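Local atomic coordinates of DUF871 domain-containing protein (Enterococcus faecalis, PDB entry 2P0O), a protein that probably hydrolyses 6-phospho-N-acetylmuramic acid-containing sugars derived from the cell wall, although its function has not been established directly. Residues Glu13-Thr16 / Asn17-Ile21; Val68-Ser71 / Gly72-Lys76; Ile116-Ala120 / Ser121-Leu125; Arg253-Lys256 / Arg257-Gly260. All blocks are in the same frame, centred on the assembly; numbering follows the deposited sequence.

Interaction 1: Glu13-Thr16 / Asn17-Ile21; sequences EEIT and NDTII
Asn17, the first residue of helix 17-28, turns its side chain back to the preceding loop through a water that donates to both Asn17 OD1 and Ile15 O. Next comes Asp18, whose CB lies alongside the Thr16 hydroxyl. Thr19 reaches back from the first turn: its OG1 and Thr16 OG1 share a hydrogen bond of 2.9 Å, the two side chains crossing at about a right angle. Thr16 makes this possible by holding OG1 between its backbone N and carbonyl carbon (chi1 61°), which suits its place at the N-cap. The methyl branch of Thr19 goes the other way, CG2 resting 3.9 Å from Ile15 CG2. Ile20 then closes the turn. Its N donates to Thr16 O at 3.2 Å with a nearly straight N-H angle of 165°, and its CG1 packs 3.8 Å from Ile15 CG2. Ile15 and Ile20 both continue onto helix 48-62, against Leu55 and Ile58 respectively. The helix start is thus two-sided: hydroxyls and a water serve the solvent side, while the isoleucine branches join it to the neighbouring helix of the barrel.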
ATOM      1  N   GLU A  13      20.462   7.613   8.509  1.00 68.17           N
ATOM      2  CA  GLU A  13      20.305   8.792   9.354  1.00 69.46           C
ATOM      3  C   GLU A  13      19.914   8.338  10.779  1.00 69.32           C
ATOM      4  O   GLU A  13      19.453   7.206  10.976  1.00 69.06           O
ATOM      5  CB  GLU A  13      19.251   9.725   8.718  1.00 70.34           C
ATOM      6  CG  GLU A  13      19.748  10.516   7.443  1.00 72.11           C
ATOM      7  CD  GLU A  13      19.242   9.958   6.078  1.00 74.84           C
ATOM      8  OE1 GLU A  13      18.162   9.302   6.014  1.00 72.35           O
ATOM      9  OE2 GLU A  13      19.936  10.210   5.052  1.00 76.02           O
ATOM     10  N   GLU A  14      20.116   9.195  11.774  1.00 69.75           N
ATOM     11  CA  GLU A  14      19.742   8.845  13.157  1.00 69.96           C
ATOM     12  C   GLU A  14      18.216   8.758  13.280  1.00 69.17           C
ATOM     13  O   GLU A  14      17.498   9.560  12.655  1.00 69.55           O
ATOM     14  CB  GLU A  14      20.341   9.836  14.164  1.00 70.50           C
ATOM     15  CG  GLU A  14      20.049   9.527  15.647  1.00 73.20           C
ATOM     16  CD  GLU A  14      20.513   8.133  16.090  1.00 76.36           C
ATOM     17  OE1 GLU A  14      21.720   7.980  16.435  1.00 76.82           O
ATOM     18  OE2 GLU A  14      19.658   7.202  16.106  1.00 75.89           O
ATOM     19  N   ILE A  15      17.732   7.758  14.026  1.00 67.56           N
ATOM     20  CA  ILE A  15      16.288   7.527  14.171  1.00 66.24           C
ATOM     21  C   ILE A  15      15.644   8.663  14.962  1.00 64.76           C
ATOM     22  O   ILE A  15      15.794   8.725  16.174  1.00 64.50           O
ATOM     23  CB  ILE A  15      15.950   6.158  14.834  1.00 66.43           C
ATOM     24  CG1 ILE A  15      16.724   5.010  14.170  1.00 66.97           C
ATOM     25  CG2 ILE A  15      14.443   5.881  14.744  1.00 66.08           C
ATOM     26  CD1 ILE A  15      16.483   3.636  14.811  1.00 67.43           C
ATOM     27  N   THR A  16      14.951   9.559  14.254  1.00 63.28           N
ATOM     28  CA  THR A  16      14.288  10.721  14.856  1.00 62.20           C
ATOM     29  C   THR A  16      13.081  10.309  15.683  1.00 61.68           C
ATOM     30  O   THR A  16      12.627   9.145  15.594  1.00 61.99           O
ATOM     31  CB  THR A  16      13.797  11.713  13.793  1.00 61.80           C
ATOM     32  OG1 THR A  16      12.852  11.061  12.942  1.00 61.66           O
ATOM     33  CG2 THR A  16      14.952  12.241  12.950  1.00 61.19           C
ATOM     34  N   ASN A  17      12.532  11.276  16.469  1.00 61.61           N
ATOM     35  CA  ASN A  17      11.306  10.998  17.217  1.00 61.00           C
ATOM     36  C   ASN A  17      10.110  10.897  16.271  1.00 61.35           C
ATOM     37  O   ASN A  17       9.218  10.044  16.465  1.00 60.60           O
ATOM     38  CB  ASN A  17      11.121  12.049  18.302  1.00 61.88           C
ATOM     39  CG  ASN A  17      12.268  12.010  19.322  1.00 61.74           C
ATOM     40  OD1 ASN A  17      12.937  10.980  19.469  1.00 62.65           O
ATOM     41  ND2 ASN A  17      12.493  13.124  20.029  1.00 64.82           N
ATOM     42  N   ASP A  18      10.132  11.729  15.217  1.00 59.94           N
ATOM     43  CA  ASP A  18       9.161  11.624  14.153  1.00 60.55           C
ATOM     44  C   ASP A  18       9.111  10.212  13.582  1.00 59.15           C
ATOM     45  O   ASP A  18       8.045   9.658  13.450  1.00 58.35           O
ATOM     46  CB  ASP A  18       9.381  12.693  13.070  1.00 60.48           C
ATOM     47  CG  ASP A  18       9.172  14.115  13.627  1.00 62.88           C
ATOM     48  OD1 ASP A  18       8.507  14.259  14.681  1.00 59.06           O
ATOM     49  OD2 ASP A  18       9.692  15.085  13.033  1.00 66.68           O
ATOM     50  N   THR A  19      10.265   9.607  13.345  1.00 58.29           N
ATOM     51  CA  THR A  19      10.314   8.246  12.836  1.00 57.48           C
ATOM     52  C   THR A  19       9.697   7.211  13.783  1.00 56.72           C
ATOM     53  O   THR A  19       8.916   6.352  13.345  1.00 56.48           O
ATOM     54  CB  THR A  19      11.749   7.879  12.419  1.00 57.73           C
ATOM     55  OG1 THR A  19      12.139   8.768  11.363  1.00 57.71           O
ATOM     56  CG2 THR A  19      11.837   6.427  11.930  1.00 58.48           C
ATOM     57  N   ILE A  20      10.034   7.305  15.061  1.00 55.81           N
ATOM     58  CA  ILE A  20       9.444   6.465  16.108  1.00 55.72           C
ATOM     59  C   ILE A  20       7.914   6.676  16.206  1.00 55.79           C
ATOM     60  O   ILE A  20       7.143   5.709  16.153  1.00 55.45           O
ATOM     61  CB  ILE A  20      10.196   6.661  17.460  1.00 56.30           C
ATOM     62  CG1 ILE A  20      11.637   6.160  17.313  1.00 54.99           C
ATOM     63  CG2 ILE A  20       9.483   5.964  18.621  1.00 55.03           C
ATOM     64  CD1 ILE A  20      12.580   6.632  18.400  1.00 61.71           C
ATOM     65  N   ILE A  21       7.480   7.931  16.323  1.00 55.95           N
ATOM     66  CA  ILE A  21       6.045   8.280  16.258  1.00 55.66           C
ATOM     67  C   ILE A  21       5.367   7.589  15.066  1.00 55.42           C
ATOM     68  O   ILE A  21       4.362   6.886  15.224  1.00 54.93           O
ATOM     69  CB  ILE A  21       5.825   9.817  16.232  1.00 55.31           C
ATOM     70  CG1 ILE A  21       6.117  10.400  17.606  1.00 57.10           C
ATOM     71  CG2 ILE A  21       4.389  10.166  15.891  1.00 55.67           C
ATOM     72  CD1 ILE A  21       6.550  11.867  17.600  1.00 59.95           C
TER
HETATM   73  O   HOH W   1      15.240   9.173  18.802  1.00 55.52           O

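Interaction 2: Val68-Ser71 / Gly72-Lys76; sequences VDIS and GEALK
A serine N-cap starts the short helix 72-76: Ser71 OG accepts from Ala74 N at 3.1 Å, with an N-H angle of 163°. The serine hydroxyl stands between its own backbone N and carbonyl carbon (chi1 78°), a rotation that swings OG over the first turn and also brings it 3.3 Å from Ala74 CB. The carbonyl of the same residue takes the next amide along, Leu75 N donating to Ser71 O at 3.0 Å. Ser71 OG thus takes the place of a helical carbonyl for Ala74 N, while Ser71 O receives Leu75 N in the first regular bond of the helix.

This cap sits directly after strand 65-70, third of the eight parallel strands of the TIM barrel, and the helix heads off at 107° to the strand segment. Ile70 fills the corner between them. With CG1 trans to the backbone N, its chain reaches the first turn of the helix: CG1 touches Ala74 CB at 3.6 Å, and CD1 runs on to the backbone of Leu75, lying 3.6 Å from its N. Leu75 and Ile70 both also pack on Met98 of the adjacent strand 95-98, and Leu75 also touches Phe80 and Phe82. Asp69, one residue back on the strand, forms a salt bridge with Arg97. On the exposed side of the helix, Lys76 NZ reaches back one turn to Glu73 OE2 in a salt bridge of 3.5 Å.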
ATOM      1  N   VAL A  68      16.098  -7.070   6.726  1.00 56.26           N
ATOM      2  CA  VAL A  68      17.253  -6.218   6.458  1.00 56.71           C
ATOM      3  C   VAL A  68      17.924  -6.588   5.125  1.00 58.57           C
ATOM      4  O   VAL A  68      18.430  -7.708   4.940  1.00 59.24           O
ATOM      5  CB  VAL A  68      18.325  -6.265   7.592  1.00 56.63           C
ATOM      6  CG1 VAL A  68      19.543  -5.430   7.227  1.00 55.47           C
ATOM      7  CG2 VAL A  68      17.752  -5.823   8.962  1.00 55.41           C
ATOM      8  N   ASP A  69      17.942  -5.634   4.207  1.00 59.37           N
ATOM      9  CA  ASP A  69      18.639  -5.812   2.955  1.00 60.86           C
ATOM     10  C   ASP A  69      20.050  -5.249   3.143  1.00 60.81           C
ATOM     11  O   ASP A  69      20.237  -4.065   3.417  1.00 60.36           O
ATOM     12  CB  ASP A  69      17.870  -5.135   1.820  1.00 61.36           C
ATOM     13  CG  ASP A  69      18.566  -5.264   0.470  1.00 65.02           C
ATOM     14  OD1 ASP A  69      19.612  -4.620   0.255  1.00 67.73           O
ATOM     15  OD2 ASP A  69      18.053  -5.995  -0.392  1.00 69.74           O
ATOM     16  N   ILE A  70      21.039  -6.122   3.015  1.00 61.52           N
ATOM     17  CA  ILE A  70      22.418  -5.775   3.352  1.00 62.77           C
ATOM     18  C   ILE A  70      23.377  -6.649   2.552  1.00 63.95           C
ATOM     19  O   ILE A  70      23.100  -7.831   2.312  1.00 64.60           O
ATOM     20  CB  ILE A  70      22.650  -5.935   4.889  1.00 62.60           C
ATOM     21  CG1 ILE A  70      24.009  -5.402   5.337  1.00 62.57           C
ATOM     22  CG2 ILE A  70      22.429  -7.380   5.343  1.00 62.27           C
ATOM     23  CD1 ILE A  70      24.141  -5.357   6.865  1.00 60.23           C
ATOM     24  N   SER A  71      24.497  -6.070   2.126  1.00 64.88           N
ATOM     25  CA  SER A  71      25.511  -6.841   1.421  1.00 65.90           C
ATOM     26  C   SER A  71      26.257  -7.724   2.414  1.00 66.44           C
ATOM     27  O   SER A  71      26.289  -7.429   3.616  1.00 65.91           O
ATOM     28  CB  SER A  71      26.485  -5.925   0.683  1.00 65.75           C
ATOM     29  OG  SER A  71      27.427  -5.366   1.582  1.00 67.26           O
ATOM     30  N   GLY A  72      26.838  -8.807   1.894  1.00 67.49           N
ATOM     31  CA  GLY A  72      27.646  -9.748   2.685  1.00 68.85           C
ATOM     32  C   GLY A  72      28.741  -9.076   3.489  1.00 69.84           C
ATOM     33  O   GLY A  72      28.964  -9.444   4.652  1.00 69.94           O
ATOM     34  N   GLU A  73      29.399  -8.086   2.864  1.00 70.99           N
ATOM     35  CA  GLU A  73      30.519  -7.329   3.465  1.00 71.89           C
ATOM     36  C   GLU A  73      30.065  -6.328   4.519  1.00 72.01           C
ATOM     37  O   GLU A  73      30.680  -6.226   5.582  1.00 72.06           O
ATOM     38  CB  GLU A  73      31.373  -6.619   2.397  1.00 72.26           C
ATOM     39  CG  GLU A  73      32.555  -7.442   1.866  1.00 74.05           C
ATOM     40  CD  GLU A  73      33.094  -8.461   2.888  1.00 76.74           C
ATOM     41  OE1 GLU A  73      33.698  -8.061   3.921  1.00 76.56           O
ATOM     42  OE2 GLU A  73      32.905  -9.676   2.650  1.00 77.76           O
ATOM     43  N   ALA A  74      28.985  -5.605   4.223  1.00 72.10           N
ATOM     44  CA  ALA A  74      28.375  -4.691   5.186  1.00 72.15           C
ATOM     45  C   ALA A  74      27.892  -5.406   6.458  1.00 72.43           C
ATOM     46  O   ALA A  74      27.912  -4.816   7.550  1.00 72.58           O
ATOM     47  CB  ALA A  74      27.247  -3.921   4.545  1.00 71.74           C
ATOM     48  N   LEU A  75      27.471  -6.668   6.322  1.00 72.34           N
ATOM     49  CA  LEU A  75      27.058  -7.479   7.472  1.00 72.06           C
ATOM     50  C   LEU A  75      28.243  -7.845   8.367  1.00 72.47           C
ATOM     51  O   LEU A  75      28.154  -7.736   9.587  1.00 72.55           O
ATOM     52  CB  LEU A  75      26.346  -8.752   7.013  1.00 71.62           C
ATOM     53  CG  LEU A  75      25.898  -9.709   8.120  1.00 70.56           C
ATOM     54  CD1 LEU A  75      24.677  -9.162   8.845  1.00 68.04           C
ATOM     55  CD2 LEU A  75      25.637 -11.099   7.548  1.00 70.13           C
ATOM     56  N   LYS A  76      29.335  -8.295   7.755  1.00 72.88           N
ATOM     57  CA  LYS A  76      30.559  -8.616   8.490  1.00 73.70           C
ATOM     58  C   LYS A  76      31.169  -7.365   9.103  1.00 73.98           C
ATOM     59  O   LYS A  76      31.579  -7.381  10.258  1.00 74.04           O
ATOM     60  CB  LYS A  76      31.568  -9.333   7.594  1.00 73.55           C
ATOM     61  CG  LYS A  76      31.189 -10.778   7.299  1.00 74.17           C
ATOM     62  CD  LYS A  76      31.666 -11.226   5.917  1.00 74.75           C
ATOM     63  CE  LYS A  76      33.000 -11.946   5.967  1.00 74.52           C
ATOM     64  NZ  LYS A  76      33.303 -12.570   4.651  1.00 74.42           N
TER

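Interaction 3: Ile116-Ala120 / Ser121-Leu125; sequences IGLNA and STITL
The flat carboxamide of Asn119 has Thr122 standing over one face, with Thr122 OG1 3.6 Å from Asn119 CG and the Thr122 methyl near the amide nitrogen; the two side chains cross at about a right angle. At the oxygen end of the group, Ser121 N donates to Asn119 OD1 at 3.1 Å, tilted 27° from the amide plane. That bond makes an Asx turn, and with Asn119 O accepting as well it becomes a full Asx motif at the end of strand 115-119, the fifth of the TIM barrel. Asn119 CG lies trans to the backbone N (chi1 -179°), which carries the amide forward to Ser121.

The backbone carbonyl of Asn119 is gripped twice. Ile123 N comes in nearly along the C=O axis at 3.1 Å, whereas Thr122 N, 3.2 Å from Asn119 O, sits well above the carbonyl plane. The chain thus coils once before Thr124, the N-cap of helix 125-133.

Beyond these bonds the contact is apolar. Ile123 points back toward the strand, its CD1 4.3 Å from Leu118 CD1, and it also packs on Trp166 and Leu167 of helix 157-169, the latter shared with Ala120. One water also donates to two carbonyls, Ala120 O and Ile123 O, at 2.7 Å from each.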
ATOM      1  N   ILE A 116      14.330 -15.382   4.756  1.00 55.10           N
ATOM      2  CA  ILE A 116      15.343 -15.082   3.745  1.00 54.40           C
ATOM      3  C   ILE A 116      14.721 -14.287   2.591  1.00 54.43           C
ATOM      4  O   ILE A 116      13.746 -14.720   1.974  1.00 54.47           O
ATOM      5  CB  ILE A 116      16.045 -16.382   3.275  1.00 54.71           C
ATOM      6  CG1 ILE A 116      16.933 -16.947   4.404  1.00 53.90           C
ATOM      7  CG2 ILE A 116      16.864 -16.166   1.991  1.00 54.95           C
ATOM      8  CD1 ILE A 116      18.031 -15.982   4.912  1.00 53.60           C
ATOM      9  N   GLY A 117      15.261 -13.097   2.355  1.00 53.90           N
ATOM     10  CA  GLY A 117      14.813 -12.238   1.275  1.00 53.77           C
ATOM     11  C   GLY A 117      15.537 -12.620  -0.000  1.00 54.05           C
ATOM     12  O   GLY A 117      16.764 -12.718  -0.024  1.00 52.90           O
ATOM     13  N   LEU A 118      14.762 -12.875  -1.048  1.00 54.47           N
ATOM     14  CA  LEU A 118      15.297 -13.059  -2.397  1.00 55.50           C
ATOM     15  C   LEU A 118      14.947 -11.834  -3.254  1.00 56.48           C
ATOM     16  O   LEU A 118      14.091 -11.014  -2.888  1.00 56.20           O
ATOM     17  CB  LEU A 118      14.732 -14.317  -3.042  1.00 54.84           C
ATOM     18  CG  LEU A 118      14.751 -15.589  -2.196  1.00 54.62           C
ATOM     19  CD1 LEU A 118      13.956 -16.666  -2.912  1.00 53.37           C
ATOM     20  CD2 LEU A 118      16.199 -16.034  -1.965  1.00 54.88           C
ATOM     21  N   ASN A 119      15.629 -11.722  -4.380  1.00 57.31           N
ATOM     22  CA  ASN A 119      15.375 -10.658  -5.311  1.00 59.10           C
ATOM     23  C   ASN A 119      14.412 -11.211  -6.373  1.00 59.52           C
ATOM     24  O   ASN A 119      14.775 -12.068  -7.157  1.00 59.46           O
ATOM     25  CB  ASN A 119      16.705 -10.166  -5.889  1.00 59.01           C
ATOM     26  CG  ASN A 119      16.527  -9.010  -6.877  1.00 61.97           C
ATOM     27  OD1 ASN A 119      15.458  -8.835  -7.472  1.00 63.86           O
ATOM     28  ND2 ASN A 119      17.568  -8.210  -7.036  1.00 62.07           N
ATOM     29  N   ALA A 120      13.168 -10.747  -6.355  1.00 61.22           N
ATOM     30  CA  ALA A 120      12.115 -11.260  -7.249  1.00 62.46           C
ATOM     31  C   ALA A 120      12.506 -11.266  -8.729  1.00 64.08           C
ATOM     32  O   ALA A 120      12.189 -12.217  -9.447  1.00 65.26           O
ATOM     33  CB  ALA A 120      10.809 -10.510  -7.028  1.00 61.89           C
ATOM     34  N   SER A 121      13.261 -10.253  -9.159  1.00 65.08           N
ATOM     35  CA  SER A 121      13.652 -10.071 -10.555  1.00 65.49           C
ATOM     36  C   SER A 121      14.831 -10.915 -11.027  1.00 65.55           C
ATOM     37  O   SER A 121      14.952 -11.166 -12.223  1.00 65.96           O
ATOM     38  CB  SER A 121      14.007  -8.607 -10.807  1.00 65.29           C
ATOM     39  OG  SER A 121      12.980  -7.782 -10.287  1.00 69.46           O
ATOM     40  N   THR A 122      15.723 -11.320 -10.130  1.00 65.07           N
ATOM     41  CA  THR A 122      16.927 -12.036 -10.565  1.00 64.58           C
ATOM     42  C   THR A 122      16.924 -13.508 -10.192  1.00 63.89           C
ATOM     43  O   THR A 122      17.753 -14.268 -10.707  1.00 63.39           O
ATOM     44  CB  THR A 122      18.220 -11.451  -9.952  1.00 65.25           C
ATOM     45  OG1 THR A 122      18.229 -11.691  -8.528  1.00 66.48           O
ATOM     46  CG2 THR A 122      18.365  -9.948 -10.269  1.00 65.31           C
ATOM     47  N   ILE A 123      16.043 -13.904  -9.271  1.00 62.35           N
ATOM     48  CA  ILE A 123      16.045 -15.296  -8.845  1.00 62.11           C
ATOM     49  C   ILE A 123      15.766 -16.172 -10.064  1.00 61.75           C
ATOM     50  O   ILE A 123      14.823 -15.924 -10.818  1.00 61.23           O
ATOM     51  CB  ILE A 123      15.088 -15.594  -7.629  1.00 61.64           C
ATOM     52  CG1 ILE A 123      15.325 -17.002  -7.062  1.00 61.62           C
ATOM     53  CG2 ILE A 123      13.629 -15.475  -8.009  1.00 61.60           C
ATOM     54  CD1 ILE A 123      16.586 -17.178  -6.224  1.00 60.09           C
ATOM     55  N   THR A 124      16.632 -17.157 -10.273  1.00 62.00           N
ATOM     56  CA  THR A 124      16.509 -18.088 -11.397  1.00 62.32           C
ATOM     57  C   THR A 124      15.902 -19.408 -10.944  1.00 62.44           C
ATOM     58  O   THR A 124      15.960 -19.754  -9.760  1.00 62.44           O
ATOM     59  CB  THR A 124      17.884 -18.399 -12.048  1.00 62.42           C
ATOM     60  OG1 THR A 124      18.661 -19.192 -11.147  1.00 62.02           O
ATOM     61  CG2 THR A 124      18.649 -17.114 -12.412  1.00 61.85           C
ATOM     62  N   LEU A 125      15.356 -20.160 -11.900  1.00 63.05           N
ATOM     63  CA  LEU A 125      14.850 -21.512 -11.641  1.00 63.52           C
ATOM     64  C   LEU A 125      15.930 -22.450 -11.083  1.00 63.45           C
ATOM     65  O   LEU A 125      15.621 -23.411 -10.362  1.00 63.37           O
ATOM     66  CB  LEU A 125      14.225 -22.102 -12.906  1.00 63.90           C
ATOM     67  CG  LEU A 125      13.075 -23.114 -12.743  1.00 65.94           C
ATOM     68  CD1 LEU A 125      12.084 -22.986 -13.910  1.00 68.83           C
ATOM     69  CD2 LEU A 125      13.546 -24.578 -12.588  1.00 67.53           C
TER
HETATM   70  O   HOH W   2      13.165 -13.832 -11.363  1.00 61.05           O

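Interaction 4: Arg253-Lys256 / Arg257-Gly260; sequences RYLK and RILG
Leu255 O receives Leu259 N at 3.0 Å with an N-H angle of 145°, the firm bond of a single helical turn, while the bonds from Ile258 N and Arg257 N to Tyr254 O are weak. This turn, helix 255-258, belongs to the C-terminal cyclophilin-like domain and leads directly into strand 260-263. Tyr254 holds the N-cap position.

Among the side chains, Leu255 and Leu259 carry the apolar part. Although Leu255 starts out away from the following residues, its CG stands trans to the backbone N (chi1 -177°), and its end returns so that CG lies 4.0 Å from Leu259 CD1. Leu259 points back at the turn, its CG 3.4 Å from Leu255 O. Ile258 sits beside them, but its torsions are unusual and the placing of its branches is doubtful. Arg257 CB lies 3.5 Å from Tyr254 O.

The Tyr254 ring is turned into the domain, against Ile307 and Ile335, with Arg253 CG above one face, offset toward the rim, and its hydroxyl bonded to Glu293 N. A water donates to Arg253 O and accepts a weak bond from Arg257 N. Where the turn ends, Leu259 drops out of helical geometry, and just before it the carbonyl oxygen of Ile258 is bonded to His262 NE2.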
ATOM      1  N   ARG A 253     -27.812  21.994  -3.416  1.00 48.37           N
ATOM      2  CA  ARG A 253     -28.778  21.666  -2.361  1.00 49.44           C
ATOM      3  C   ARG A 253     -28.720  20.182  -1.962  1.00 49.06           C
ATOM      4  O   ARG A 253     -29.240  19.801  -0.916  1.00 49.35           O
ATOM      5  CB  ARG A 253     -30.201  22.012  -2.815  1.00 50.61           C
ATOM      6  CG  ARG A 253     -31.340  21.263  -2.049  1.00 55.37           C
ATOM      7  CD  ARG A 253     -32.784  21.667  -2.445  1.00 60.55           C
ATOM      8  NE  ARG A 253     -32.930  23.122  -2.474  1.00 64.11           N
ATOM      9  CZ  ARG A 253     -32.826  23.849  -3.585  1.00 66.62           C
ATOM     10  NH1 ARG A 253     -32.940  25.176  -3.521  1.00 67.06           N
ATOM     11  NH2 ARG A 253     -32.602  23.242  -4.759  1.00 67.34           N
ATOM     12  N   TYR A 254     -28.092  19.354  -2.784  1.00 47.62           N
ATOM     13  CA  TYR A 254     -28.079  17.922  -2.533  1.00 47.75           C
ATOM     14  C   TYR A 254     -26.752  17.416  -2.015  1.00 47.98           C
ATOM     15  O   TYR A 254     -26.547  16.198  -1.913  1.00 48.72           O
ATOM     16  CB  TYR A 254     -28.541  17.158  -3.777  1.00 46.89           C
ATOM     17  CG  TYR A 254     -29.868  17.684  -4.219  1.00 47.48           C
ATOM     18  CD1 TYR A 254     -30.994  17.549  -3.392  1.00 48.37           C
ATOM     19  CD2 TYR A 254     -29.999  18.404  -5.402  1.00 46.07           C
ATOM     20  CE1 TYR A 254     -32.237  18.077  -3.764  1.00 48.45           C
ATOM     21  CE2 TYR A 254     -31.242  18.939  -5.783  1.00 47.49           C
ATOM     22  CZ  TYR A 254     -32.347  18.768  -4.960  1.00 47.14           C
ATOM     23  OH  TYR A 254     -33.564  19.283  -5.319  1.00 47.80           O
ATOM     24  N   LEU A 255     -25.862  18.340  -1.669  1.00 48.12           N
ATOM     25  CA  LEU A 255     -24.542  17.958  -1.189  1.00 48.17           C
ATOM     26  C   LEU A 255     -24.614  17.101   0.082  1.00 48.85           C
ATOM     27  O   LEU A 255     -23.930  16.077   0.175  1.00 47.75           O
ATOM     28  CB  LEU A 255     -23.625  19.174  -0.997  1.00 47.26           C
ATOM     29  CG  LEU A 255     -22.167  18.900  -0.564  1.00 46.47           C
ATOM     30  CD1 LEU A 255     -21.384  18.031  -1.526  1.00 44.42           C
ATOM     31  CD2 LEU A 255     -21.388  20.201  -0.269  1.00 47.33           C
ATOM     32  N   LYS A 256     -25.450  17.510   1.035  1.00 49.97           N
ATOM     33  CA  LYS A 256     -25.579  16.818   2.325  1.00 51.48           C
ATOM     34  C   LYS A 256     -26.164  15.429   2.200  1.00 52.21           C
ATOM     35  O   LYS A 256     -25.865  14.560   3.014  1.00 52.83           O
ATOM     36  CB  LYS A 256     -26.409  17.640   3.310  1.00 51.88           C
ATOM     37  CG  LYS A 256     -25.822  19.012   3.518  1.00 55.69           C
ATOM     38  CD  LYS A 256     -25.930  19.543   4.952  1.00 61.45           C
ATOM     39  CE  LYS A 256     -24.774  20.527   5.202  1.00 63.78           C
ATOM     40  NZ  LYS A 256     -23.495  20.003   4.550  1.00 67.83           N
ATOM     41  N   ARG A 257     -27.011  15.227   1.194  1.00 52.34           N
ATOM     42  CA  ARG A 257     -27.551  13.916   0.921  1.00 53.05           C
ATOM     43  C   ARG A 257     -26.455  12.993   0.488  1.00 52.41           C
ATOM     44  O   ARG A 257     -26.523  11.794   0.754  1.00 53.77           O
ATOM     45  CB  ARG A 257     -28.575  13.956  -0.214  1.00 53.21           C
ATOM     46  CG  ARG A 257     -29.981  14.015   0.237  1.00 56.72           C
ATOM     47  CD  ARG A 257     -30.901  13.645  -0.892  1.00 61.15           C
ATOM     48  NE  ARG A 257     -32.273  13.975  -0.521  1.00 66.34           N
ATOM     49  CZ  ARG A 257     -33.338  13.232  -0.810  1.00 68.59           C
ATOM     50  NH1 ARG A 257     -34.546  13.640  -0.404  1.00 71.29           N
ATOM     51  NH2 ARG A 257     -33.208  12.090  -1.498  1.00 67.01           N
ATOM     52  N   ILE A 258     -25.468  13.516  -0.230  1.00 51.54           N
ATOM     53  CA  ILE A 258     -24.449  12.613  -0.737  1.00 50.84           C
ATOM     54  C   ILE A 258     -23.221  12.444   0.146  1.00 49.96           C
ATOM     55  O   ILE A 258     -22.501  11.470  -0.015  1.00 50.02           O
ATOM     56  CB  ILE A 258     -24.114  12.784  -2.277  1.00 50.82           C
ATOM     57  CG1 ILE A 258     -22.808  13.542  -2.582  1.00 51.75           C
ATOM     58  CG2 ILE A 258     -25.348  13.195  -3.142  1.00 50.60           C
ATOM     59  CD1 ILE A 258     -22.307  14.469  -1.683  1.00 53.30           C
ATOM     60  N   LEU A 259     -22.981  13.379   1.055  1.00 49.80           N
ATOM     61  CA  LEU A 259     -21.896  13.238   2.029  1.00 49.30           C
ATOM     62  C   LEU A 259     -22.278  12.134   3.030  1.00 49.35           C
ATOM     63  O   LEU A 259     -23.439  12.028   3.405  1.00 50.34           O
ATOM     64  CB  LEU A 259     -21.647  14.571   2.745  1.00 48.77           C
ATOM     65  CG  LEU A 259     -20.988  15.717   1.940  1.00 48.51           C
ATOM     66  CD1 LEU A 259     -21.015  17.007   2.714  1.00 46.30           C
ATOM     67  CD2 LEU A 259     -19.533  15.398   1.486  1.00 47.26           C
ATOM     68  N   GLY A 260     -21.314  11.315   3.447  1.00 48.76           N
ATOM     69  CA  GLY A 260     -21.574  10.179   4.334  1.00 47.35           C
ATOM     70  C   GLY A 260     -21.223   8.831   3.706  1.00 46.39           C
ATOM     71  O   GLY A 260     -20.548   8.769   2.667  1.00 45.76           O
TER
HETATM   72  O   HOH W   3     -28.954  17.691   0.729  1.00 59.19           O
HETATM   73  O   HOH W   4     -26.601  11.847   3.719  1.00 62.01           O

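Interactions 2 and 3 begin on barrel strands, and interaction 1 lies in the loop after strand 4-8 where helix 17-28 starts, all in the N-terminal domain; interaction 4 belongs to the C-terminal domain, its centre about 41 to 56 Å from the centres of the others. Interactions 2 and 3 are the close pair, with centres about 17 Å apart, and Arg97 serves both, through Asp69 and Leu118 O. Interaction 2 is buried, interactions 3 and 4 are half sunk, and interaction 1 lies at the surface. Chemistry follows place: the surface start pairs hydroxyls, the buried one uses a serine cap beside an isoleucine that packs on the same turn, the strand end uses an asparagine side chain, and the short turn of the C-terminal domain depends mainly on backbone bonds and leucines.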